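Local coordinates for Exo-beta-1,4-mannosidase (Rhizomucor miehei, PDB 4LYP), which probably hydrolyses terminal beta-mannosyl residues from mannosides and manno-oligosaccharides, as a fungal glycoside hydrolase family 5 beta-mannosidase that also has transglycosylation activity, at residues Ser269-Asp272 / Glu273-Asp277; Glu320-Ser323 / Lys324-Ala327. All blocks are in the same frame, centred on the assembly; numbering follows the deposited sequence.

Contact 1: residues Ser269-Asp272 / Glu273-Asp277; sequences SKLD and EYDFD
D275 OD2 receives two water molecules, each at 2.7 Å from the oxygen, and through them reaches the backbone of the preceding loop. One water accepts from the amide of K270, the other from L271 N while also donating to D272 O, so a single carboxylate oxygen ties down three loop residues; its partner OD1 forms a salt bridge with R278. L271 lies against this buried carboxylate, its CD1 3.8 Å from D275 CG, a fitting place for an aliphatic group beside an acid whose polar needs are met. D272 is the N-cap: its CG stands between the backbone N and the carbonyl carbon (chi1 60°), which swings OD1 back to take D275 N at 3.0 Å, met from above the carboxylate plane. The short side chain of aspartate suits this return to the chain. D272 O then accepts from F276 N at 3.0 Å, the first bond of the helical ladder here. S269 OG, hydrogen-bonded to T289 O, touches the edge of the F276 ring, 3.2 Å from CD2. The whole is an N-capped helix start, opening helix 273-280 after strand 262-264 in the TIM barrel.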
loop_
_atom_site.group_PDB
_atom_site.type_symbol
_atom_site.label_atom_id
_atom_site.label_comp_id
_atom_site.label_asym_id
_atom_site.label_seq_id
_atom_site.Cartn_x
_atom_site.Cartn_y
_atom_site.Cartn_z
ATOM N N SER A 269 3.886 9.514 -7.267
ATOM C CA SER A 269 3.722 10.264 -8.499
ATOM C C SER A 269 2.971 11.572 -8.242
ATOM O O SER A 269 2.089 11.966 -9.015
ATOM C CB SER A 269 3.081 9.433 -9.592
ATOM O OG SER A 269 3.878 8.301 -9.870
ATOM N N LYS A 270 3.328 12.284 -7.178
ATOM C CA LYS A 270 2.643 13.492 -6.781
ATOM C C LYS A 270 3.260 14.733 -7.341
ATOM O O LYS A 270 2.718 15.816 -7.142
ATOM C CB LYS A 270 2.498 13.596 -5.321
ATOM C CG LYS A 270 3.630 13.890 -4.513
ATOM C CD LYS A 270 3.216 14.265 -2.999
ATOM C CE LYS A 270 2.633 15.562 -2.451
ATOM N NZ LYS A 270 2.936 15.666 -0.951
ATOM N N LEU A 271 4.419 14.617 -7.995
ATOM C CA LEU A 271 5.205 15.804 -8.416
ATOM C C LEU A 271 5.100 15.986 -9.911
ATOM O O LEU A 271 3.983 16.209 -10.411
ATOM C CB LEU A 271 6.665 15.622 -7.890
ATOM C CG LEU A 271 6.739 15.533 -6.351
ATOM C CD1 LEU A 271 8.195 15.315 -5.903
ATOM C CD2 LEU A 271 6.167 16.754 -5.612
ATOM N N ASP A 272 6.178 15.810 -10.642
ATOM C CA ASP A 272 6.193 16.052 -12.098
ATOM C C ASP A 272 6.674 14.777 -12.818
ATOM O O ASP A 272 6.974 13.744 -12.194
ATOM C CB ASP A 272 7.063 17.313 -12.397
ATOM C CG ASP A 272 8.522 17.164 -11.941
ATOM O OD1 ASP A 272 8.914 16.107 -11.338
ATOM O OD2 ASP A 272 9.285 18.151 -12.044
ATOM N N GLU A 273 6.790 14.928 -14.150
ATOM C CA GLU A 273 7.225 13.750 -14.947
ATOM C C GLU A 273 8.697 13.374 -14.647
ATOM O O GLU A 273 9.050 12.229 -14.693
ATOM C CB GLU A 273 7.026 14.012 -16.413
ATOM C CG GLU A 273 6.937 12.643 -17.222
ATOM C CD GLU A 273 6.542 12.779 -18.714
ATOM O OE1 GLU A 273 6.494 13.941 -19.170
ATOM O OE2 GLU A 273 6.381 11.719 -19.464
ATOM N N TYR A 274 9.546 14.360 -14.295
ATOM C CA TYR A 274 10.942 14.075 -13.965
ATOM C C TYR A 274 10.986 13.136 -12.759
ATOM O O TYR A 274 11.713 12.155 -12.737
ATOM C CB TYR A 274 11.673 15.425 -13.593
ATOM C CG TYR A 274 13.123 15.215 -13.212
ATOM C CD1 TYR A 274 14.091 15.213 -14.215
ATOM C CD2 TYR A 274 13.514 14.941 -11.871
ATOM C CE1 TYR A 274 15.435 14.969 -13.911
ATOM C CE2 TYR A 274 14.865 14.693 -11.586
ATOM C CZ TYR A 274 15.791 14.731 -12.612
ATOM O OH TYR A 274 17.139 14.514 -12.323
ATOM N N ASP A 275 10.213 13.459 -11.715
ATOM C CA ASP A 275 10.162 12.615 -10.516
ATOM C C ASP A 275 9.632 11.218 -10.895
ATOM O O ASP A 275 10.134 10.188 -10.406
ATOM C CB ASP A 275 9.253 13.279 -9.494
ATOM C CG ASP A 275 8.951 12.419 -8.277
ATOM O OD1 ASP A 275 9.875 12.231 -7.440
ATOM O OD2 ASP A 275 7.782 12.007 -8.156
ATOM N N PHE A 276 8.567 11.191 -11.720
ATOM C CA PHE A 276 8.022 9.897 -12.180
ATOM C C PHE A 276 9.062 9.052 -12.869
ATOM O O PHE A 276 9.189 7.829 -12.591
ATOM C CB PHE A 276 6.816 10.205 -13.093
ATOM C CG PHE A 276 6.071 8.993 -13.568
ATOM C CD1 PHE A 276 6.444 8.346 -14.752
ATOM C CD2 PHE A 276 4.961 8.503 -12.832
ATOM C CE1 PHE A 276 5.697 7.252 -15.193
ATOM C CE2 PHE A 276 4.241 7.418 -13.275
ATOM C CZ PHE A 276 4.596 6.814 -14.454
ATOM N N ASP A 277 9.818 9.633 -13.791
ATOM C CA ASP A 277 10.823 8.889 -14.543
ATOM C C ASP A 277 12.007 8.469 -13.674
ATOM O O ASP A 277 12.604 7.423 -13.863
ATOM C CB ASP A 277 11.297 9.689 -15.776
ATOM C CG ASP A 277 10.215 9.822 -16.811
ATOM O OD1 ASP A 277 9.202 9.089 -16.764
ATOM O OD2 ASP A 277 10.397 10.606 -17.767
HETATM O O HOH W 1 5.942 11.396 -6.227
HETATM O O HOH W 2 5.663 12.580 -9.762
#

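Contact 2: residues Glu320-Ser323 / Lys324-Ala327; sequences ESRS and KWAA
The face of the W325 indole receives the side chain of R322, three residues earlier on the same helix. The two run alongside each other and point the same way, with guanidinium and ring planes 29° apart. R322 CD makes a CH-pi contact, 4.1 Å from the centroid of the six-membered ring, while W325 CH2 lies over the centre of the guanidinium, 3.4 Å from R322 CZ. A bend at the second torsion (chi2 54°) turns the arginine chain along the ring, although its CB points away from residues 324-327. Long, flat-ended arginine suits the place, since it can cover an aromatic face and still spend its N-H groups on hydrogen bonds.

Those N-H groups make the polar part of the contact. R322 NH1 donates to S321 OG at 2.9 Å, almost exactly in the guanidinium plane, and NE donates to S269 O in the loop before helix 273-280; together they limit rotation of the group over the indole. S321 OG in turn donates to D317 O, one turn earlier on the helix.

All this sits on helix 308-329, which links the neighbouring parallel strands 288-292 and 333-338 in a beta-alpha-beta crossover of the TIM barrel and packs against them; A326, small enough for close approach, packs on T288 and I333 of these strands.

The backbone adds the regular i to i+4 bonds. W325 N reaches S321 O at 3.0 Å, and A327 N reaches S323 O at the same length, whereas K324 N to E320 O is longer, 3.2 Å. S321 O also lies over the indole, 3.3 Å from W325 CD1. The hydroxyl of S323 is hydrogen-bonded to S383 O, a small polar group suited to a buried helix face.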
loop_
_atom_site.group_PDB
_atom_site.type_symbol
_atom_site.label_atom_id
_atom_site.label_comp_id
_atom_site.label_asym_id
_atom_site.label_seq_id
_atom_site.Cartn_x
_atom_site.Cartn_y
_atom_site.Cartn_z
ATOM N N GLU A 320 -5.658 11.281 -15.700
ATOM C CA GLU A 320 -5.318 11.554 -17.093
ATOM C C GLU A 320 -3.808 11.743 -17.253
ATOM O O GLU A 320 -3.146 11.193 -18.138
ATOM C CB GLU A 320 -6.039 12.866 -17.484
ATOM C CG GLU A 320 -5.198 13.997 -18.048
ATOM C CD GLU A 320 -5.598 15.443 -17.576
ATOM O OE1 GLU A 320 -6.784 15.946 -17.940
ATOM O OE2 GLU A 320 -4.653 16.071 -16.890
ATOM N N SER A 321 -3.247 12.634 -16.425
ATOM C CA SER A 321 -1.836 13.025 -16.579
ATOM C C SER A 321 -0.927 11.853 -16.248
ATOM O O SER A 321 0.053 11.564 -16.954
ATOM C CB SER A 321 -1.519 14.274 -15.806
ATOM O OG SER A 321 -1.769 14.071 -14.408
ATOM N N ARG A 322 -1.226 11.096 -15.167
ATOM C CA ARG A 322 -0.353 10.000 -14.762
ATOM C C ARG A 322 -0.440 8.842 -15.788
ATOM O O ARG A 322 0.567 8.172 -16.069
ATOM C CB ARG A 322 -0.646 9.518 -13.326
ATOM C CG ARG A 322 0.097 10.357 -12.276
ATOM C CD ARG A 322 -0.146 11.857 -12.379
ATOM N NE ARG A 322 0.489 12.578 -11.295
ATOM C CZ ARG A 322 0.484 13.902 -11.180
ATOM N NH1 ARG A 322 -0.150 14.600 -12.110
ATOM N NH2 ARG A 322 1.095 14.482 -10.146
ATOM N N SER A 323 -1.630 8.626 -16.394
ATOM C CA SER A 323 -1.800 7.625 -17.454
ATOM C C SER A 323 -0.845 8.003 -18.600
ATOM O O SER A 323 -0.177 7.121 -19.179
ATOM C CB SER A 323 -3.234 7.582 -17.906
ATOM O OG SER A 323 -3.349 6.692 -19.037
ATOM N N LYS A 324 -0.739 9.310 -18.917
ATOM C CA LYS A 324 0.117 9.696 -20.012
ATOM C C LYS A 324 1.623 9.471 -19.670
ATOM O O LYS A 324 2.416 9.031 -20.510
ATOM C CB LYS A 324 -0.162 11.157 -20.340
ATOM C CG LYS A 324 -1.474 11.341 -21.108
ATOM C CD LYS A 324 -1.348 10.924 -22.554
ATOM C CE LYS A 324 -2.357 11.581 -23.498
ATOM N NZ LYS A 324 -1.951 11.365 -24.928
ATOM N N TRP A 325 2.015 9.747 -18.409
ATOM C CA TRP A 325 3.388 9.529 -18.005
ATOM C C TRP A 325 3.743 8.054 -18.156
ATOM O O TRP A 325 4.861 7.668 -18.575
ATOM C CB TRP A 325 3.616 9.998 -16.600
ATOM C CG TRP A 325 3.440 11.462 -16.391
ATOM C CD1 TRP A 325 3.255 12.446 -17.324
ATOM C CD2 TRP A 325 3.462 12.137 -15.112
ATOM N NE1 TRP A 325 3.100 13.652 -16.699
ATOM C CE2 TRP A 325 3.206 13.539 -15.363
ATOM C CE3 TRP A 325 3.534 11.677 -13.789
ATOM C CZ2 TRP A 325 3.126 14.474 -14.324
ATOM C CZ3 TRP A 325 3.484 12.646 -12.798
ATOM C CH2 TRP A 325 3.301 13.990 -13.054
ATOM N N ALA A 326 2.817 7.194 -17.713
ATOM C CA ALA A 326 3.096 5.745 -17.823
ATOM C C ALA A 326 3.201 5.316 -19.297
ATOM O O ALA A 326 4.051 4.496 -19.659
ATOM C CB ALA A 326 2.018 4.957 -17.109
ATOM N N ALA A 327 2.316 5.872 -20.143
ATOM C CA ALA A 327 2.334 5.540 -21.560
ATOM C C ALA A 327 3.675 5.911 -22.210
ATOM O O ALA A 327 4.195 5.209 -23.063
ATOM C CB ALA A 327 1.137 6.133 -22.302
#

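How the contacts relate
Contact 1 starts helix 273-280, whereas contact 2 lies within helix 308-329; the two are neighbours in the barrel's outer layer, with centres 10 Å apart, and both are partly buried. Their chemistry follows their place. At the helix start, the D272 cap takes a first-turn amide, while two waters take loop amides and tie them to D275; within the longer helix the backbone serves itself, while side chains cover one another and hydrogen-bond to neighbouring groups. The contacts also meet directly: the 2.9 Å bond from R322 NE to S269 O ties the loop to helix 308-329, and W325 CH2 packs against D272 C. F276 and A326 bury their side chains near T288, while L271, D272, E320 and K324 are exposed.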